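PDB 4M88: extracellular ligand-binding receptor from Verminephrobacter eiseniae, which probably binds an amino acid or similar small solute outside the cytoplasm and delivers it to an ABC transporter for uptake. Local coordinates for residues I5-L17 and A67-M79. Residues are numbered along the deposited sequence; the frame is centred on the assembly and turned at random.
Sequences IVLGQIGPFTGPL and AMEKKPLALISPM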
loop_
_atom_site.group_PDB
_atom_site.type_symbol
_atom_site.label_atom_id
_atom_site.label_comp_id
_atom_site.label_asym_id
_atom_site.label_seq_id
_atom_site.Cartn_x
_atom_site.Cartn_y
_atom_site.Cartn_z
ATOM N N ILE A 5 21.360 14.100 -4.607
ATOM C CA ILE A 5 20.137 14.079 -3.828
ATOM C C ILE A 5 19.976 12.690 -3.250
ATOM O O ILE A 5 19.811 11.716 -3.980
ATOM C CB ILE A 5 18.912 14.440 -4.689
ATOM C CG1 ILE A 5 19.048 15.869 -5.224
ATOM C CG2 ILE A 5 17.635 14.295 -3.869
ATOM C CD1 ILE A 5 18.150 16.169 -6.413
ATOM N N VAL A 6 20.043 12.602 -1.927
ATOM C CA VAL A 6 19.958 11.316 -1.251
ATOM C C VAL A 6 18.534 10.994 -0.808
ATOM O O VAL A 6 17.867 11.824 -0.190
ATOM C CB VAL A 6 20.871 11.291 -0.012
ATOM C CG1 VAL A 6 20.767 9.947 0.695
ATOM C CG2 VAL A 6 22.309 11.583 -0.417
ATOM N N LEU A 7 18.071 9.798 -1.146
ATOM C CA LEU A 7 16.778 9.312 -0.659
ATOM C C LEU A 7 17.027 7.984 0.016
ATOM O O LEU A 7 17.979 7.277 -0.325
ATOM C CB LEU A 7 15.809 9.114 -1.819
ATOM C CG LEU A 7 15.592 10.339 -2.711
ATOM C CD1 LEU A 7 14.861 9.959 -3.986
ATOM C CD2 LEU A 7 14.838 11.446 -1.954
ATOM N N GLY A 8 16.187 7.627 0.979
ATOM C CA GLY A 8 16.398 6.376 1.682
ATOM C C GLY A 8 15.168 5.504 1.620
ATOM O O GLY A 8 14.045 6.009 1.591
ATOM N N GLN A 9 15.366 4.192 1.566
ATOM C CA GLN A 9 14.248 3.290 1.792
ATOM C C GLN A 9 14.606 2.329 2.905
ATOM O O GLN A 9 15.529 1.507 2.764
ATOM C CB GLN A 9 13.864 2.501 0.536
ATOM C CG GLN A 9 12.674 1.558 0.791
ATOM C CD GLN A 9 12.468 0.522 -0.307
ATOM O OE1 GLN A 9 13.210 0.480 -1.286
ATOM N NE2 GLN A 9 11.463 -0.340 -0.127
ATOM N N ILE A 10 13.892 2.441 4.019
ATOM C CA ILE A 10 13.982 1.436 5.067
ATOM C C ILE A 10 12.825 0.472 4.857
ATOM O O ILE A 10 11.668 0.887 4.789
ATOM C CB ILE A 10 13.884 2.048 6.464
ATOM C CG1 ILE A 10 15.015 3.063 6.681
ATOM C CG2 ILE A 10 13.952 0.961 7.511
ATOM C CD1 ILE A 10 14.929 3.792 8.027
ATOM N N GLY A 11 13.126 -0.816 4.744
ATOM C CA GLY A 11 12.090 -1.755 4.356
ATOM C C GLY A 11 12.341 -3.136 4.912
ATOM O O GLY A 11 13.454 -3.457 5.330
ATOM N N PRO A 12 11.296 -3.968 4.940
ATOM C CA PRO A 12 11.438 -5.329 5.450
ATOM C C PRO A 12 12.033 -6.258 4.390
ATOM O O PRO A 12 11.346 -7.157 3.890
ATOM C CB PRO A 12 9.992 -5.720 5.780
ATOM C CG PRO A 12 9.167 -4.923 4.791
ATOM C CD PRO A 12 9.905 -3.630 4.584
ATOM N N PHE A 13 13.301 -6.040 4.048
ATOM C CA PHE A 13 13.931 -6.794 2.959
ATOM C C PHE A 13 14.190 -8.267 3.285
ATOM O O PHE A 13 14.252 -9.108 2.383
ATOM C CB PHE A 13 15.208 -6.093 2.499
ATOM C CG PHE A 13 14.949 -4.749 1.896
ATOM C CD1 PHE A 13 14.276 -4.648 0.682
ATOM C CD2 PHE A 13 15.354 -3.587 2.540
ATOM C CE1 PHE A 13 14.014 -3.410 0.112
ATOM C CE2 PHE A 13 15.099 -2.342 1.969
ATOM C CZ PHE A 13 14.434 -2.258 0.753
ATOM N N THR A 14 14.332 -8.586 4.562
ATOM C CA THR A 14 14.359 -9.982 4.972
ATOM C C THR A 14 13.121 -10.283 5.812
ATOM O O THR A 14 12.613 -9.404 6.513
ATOM C CB THR A 14 15.653 -10.329 5.744
ATOM O OG1 THR A 14 15.805 -9.435 6.850
ATOM C CG2 THR A 14 16.853 -10.172 4.843
ATOM N N GLY A 15 12.619 -11.508 5.723
ATOM C CA GLY A 15 11.432 -11.883 6.461
ATOM C C GLY A 15 10.245 -12.085 5.544
ATOM O O GLY A 15 10.405 -12.157 4.330
ATOM N N PRO A 16 9.040 -12.158 6.123
ATOM C CA PRO A 16 7.854 -12.601 5.380
ATOM C C PRO A 16 7.378 -11.607 4.332
ATOM O O PRO A 16 6.551 -11.976 3.499
ATOM C CB PRO A 16 6.797 -12.788 6.476
ATOM C CG PRO A 16 7.243 -11.936 7.597
ATOM C CD PRO A 16 8.749 -11.928 7.548
ATOM N N LEU A 17 7.867 -10.371 4.371
ATOM C CA LEU A 17 7.498 -9.398 3.348
ATOM C C LEU A 17 8.615 -9.134 2.341
ATOM O O LEU A 17 8.564 -8.150 1.610
ATOM C CB LEU A 17 7.070 -8.069 3.974
ATOM C CG LEU A 17 5.574 -7.870 4.173
ATOM C CD1 LEU A 17 5.056 -8.935 5.078
ATOM C CD2 LEU A 17 5.304 -6.503 4.775
ATOM N N ALA A 67 20.057 5.789 8.925
ATOM C CA ALA A 67 19.551 6.387 7.700
ATOM C C ALA A 67 19.680 7.907 7.771
ATOM O O ALA A 67 20.127 8.554 6.815
ATOM C CB ALA A 67 18.080 5.978 7.469
HETATM N N MSE A 68 19.295 8.485 8.907
HETATM C CA MSE A 68 19.359 9.938 9.057
HETATM C C MSE A 68 20.790 10.489 8.954
HETATM O O MSE A 68 20.983 11.643 8.568
HETATM C CB MSE A 68 18.714 10.393 10.369
HETATM C CG MSE A 68 17.214 10.259 10.404
HETATM SE SE MSE A 68 16.331 11.197 8.902
HETATM C CE MSE A 68 16.975 12.998 9.282
ATOM N N GLU A 69 21.786 9.673 9.292
ATOM C CA GLU A 69 23.179 10.111 9.187
ATOM C C GLU A 69 23.592 10.395 7.740
ATOM O O GLU A 69 24.548 11.139 7.509
ATOM C CB GLU A 69 24.125 9.074 9.797
ATOM C CG GLU A 69 24.112 9.035 11.315
ATOM C CD GLU A 69 25.283 8.258 11.880
ATOM O OE1 GLU A 69 25.447 7.080 11.497
ATOM O OE2 GLU A 69 26.034 8.828 12.702
ATOM N N LYS A 70 22.878 9.804 6.782
ATOM C CA LYS A 70 23.164 10.002 5.362
ATOM C C LYS A 70 22.518 11.271 4.813
ATOM O O LYS A 70 22.633 11.557 3.619
ATOM C CB LYS A 70 22.698 8.796 4.532
ATOM C CG LYS A 70 23.239 7.453 4.996
ATOM C CD LYS A 70 24.752 7.523 5.153
ATOM C CE LYS A 70 25.288 6.463 6.121
ATOM N NZ LYS A 70 26.658 6.808 6.621
ATOM N N LYS A 71 21.839 12.020 5.686
ATOM C CA LYS A 71 21.140 13.254 5.318
ATOM C C LYS A 71 20.171 13.098 4.136
ATOM O O LYS A 71 20.219 13.882 3.187
ATOM C CB LYS A 71 22.150 14.378 5.054
ATOM C CG LYS A 71 23.120 14.588 6.214
ATOM C CD LYS A 71 24.371 15.354 5.799
ATOM C CE LYS A 71 24.123 16.845 5.722
ATOM N NZ LYS A 71 25.405 17.583 5.512
ATOM N N PRO A 72 19.268 12.099 4.199
ATOM C CA PRO A 72 18.321 11.954 3.086
ATOM C C PRO A 72 17.307 13.098 3.103
ATOM O O PRO A 72 17.009 13.630 4.181
ATOM C CB PRO A 72 17.608 10.637 3.407
ATOM C CG PRO A 72 17.625 10.573 4.923
ATOM C CD PRO A 72 18.941 11.201 5.329
ATOM N N LEU A 73 16.802 13.485 1.934
ATOM C CA LEU A 73 15.710 14.461 1.868
ATOM C C LEU A 73 14.422 13.780 2.276
ATOM O O LEU A 73 13.540 14.397 2.892
ATOM C CB LEU A 73 15.538 14.998 0.444
ATOM C CG LEU A 73 16.378 16.211 0.055
ATOM C CD1 LEU A 73 17.841 15.854 0.007
ATOM C CD2 LEU A 73 15.926 16.763 -1.284
ATOM N N ALA A 74 14.314 12.506 1.912
ATOM C CA ALA A 74 13.078 11.763 2.136
ATOM C C ALA A 74 13.365 10.297 2.351
ATOM O O ALA A 74 14.325 9.750 1.793
ATOM C CB ALA A 74 12.123 11.928 0.943
ATOM N N LEU A 75 12.525 9.677 3.181
ATOM C CA LEU A 75 12.449 8.230 3.276
ATOM C C LEU A 75 11.226 7.831 2.473
ATOM O O LEU A 75 10.158 8.424 2.625
ATOM C CB LEU A 75 12.293 7.797 4.736
ATOM C CG LEU A 75 13.510 8.111 5.604
ATOM C CD1 LEU A 75 13.248 7.740 7.061
ATOM C CD2 LEU A 75 14.760 7.382 5.093
ATOM N N ILE A 76 11.390 6.842 1.603
ATOM C CA ILE A 76 10.335 6.511 0.655
ATOM C C ILE A 76 9.619 5.246 1.069
ATOM O O ILE A 76 10.249 4.199 1.217
ATOM C CB ILE A 76 10.875 6.302 -0.771
ATOM C CG1 ILE A 76 11.739 7.481 -1.211
ATOM C CG2 ILE A 76 9.700 6.068 -1.752
ATOM C CD1 ILE A 76 10.993 8.792 -1.223
ATOM N N SER A 77 8.307 5.367 1.272
ATOM C CA SER A 77 7.401 4.225 1.467
ATOM C C SER A 77 7.895 3.141 2.444
ATOM O O SER A 77 8.094 1.991 2.047
ATOM C CB SER A 77 7.041 3.604 0.110
ATOM O OG SER A 77 5.876 2.806 0.219
ATOM N N PRO A 78 8.092 3.504 3.726
ATOM C CA PRO A 78 8.327 2.427 4.695
ATOM C C PRO A 78 7.146 1.465 4.708
ATOM O O PRO A 78 5.997 1.871 4.488
ATOM C CB PRO A 78 8.450 3.159 6.036
ATOM C CG PRO A 78 7.735 4.484 5.819
ATOM C CD PRO A 78 8.017 4.827 4.372
HETATM N N MSE A 79 7.453 0.199 4.956
HETATM C CA MSE A 79 6.478 -0.876 4.892
HETATM C C MSE A 79 6.553 -1.737 6.153
HETATM O O MSE A 79 7.634 -2.179 6.554
HETATM C CB MSE A 79 6.739 -1.732 3.652
HETATM C CG MSE A 79 6.024 -3.063 3.661
HETATM SE SE MSE A 79 6.429 -4.040 2.010
HETATM C CE MSE A 79 4.938 -3.362 0.978
HETATM O O HOH W 1 9.911 0.012 2.549
HETATM O O HOH W 2 11.431 3.796 3.953
HETATM O O HOH W 3 9.981 0.048 6.760
#
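G8 and L75 pair as neighbours in adjacent parallel strands, G8 giving its N-H to A74 O (2.9 Å) and taking that of I76 on its own carbonyl O. L75 CD2 settles 3.9 Å from G8 CA, over the side where glycine carries no side chain. Upstream, V6 O receives L73 N at 2.9 Å, and V6 CG1, anti to the backbone N (chi1 180°), lies beside K70 O and the P72 ring. On one face of the sheet L7 CD2 meets A74 CB at 4.0 Å; L7 packs on L32 and I76 on I28 of helix 18-37, and I76 also touches S294 and V298 of helix 286-303. On the other, I10 CD1 reaches A67 CB of helix 57-68 (3.9 Å). Beyond I76 strand 74-76 gives way to loop, and waters bridge the two segments: one links I10 N to I76 O, another joins Q9 NE2, I10 O and S77 O, while Q9 OE1 is held by N25. Farther on, the side chains of M79, a selenomethionine, and P12 cross at about a right angle, M79 CB 3.8 Å from P12 CD. M79 CG lies 3.7 Å from CD2 of L17, the N-cap residue of helix 18-37. Strand 4-11 thus sits between 45-52 and 74-76, in the 2-1-3-4-5 parallel order of the Rossmann-like alpha/beta lobe of leucine-binding-type periplasmic receptors.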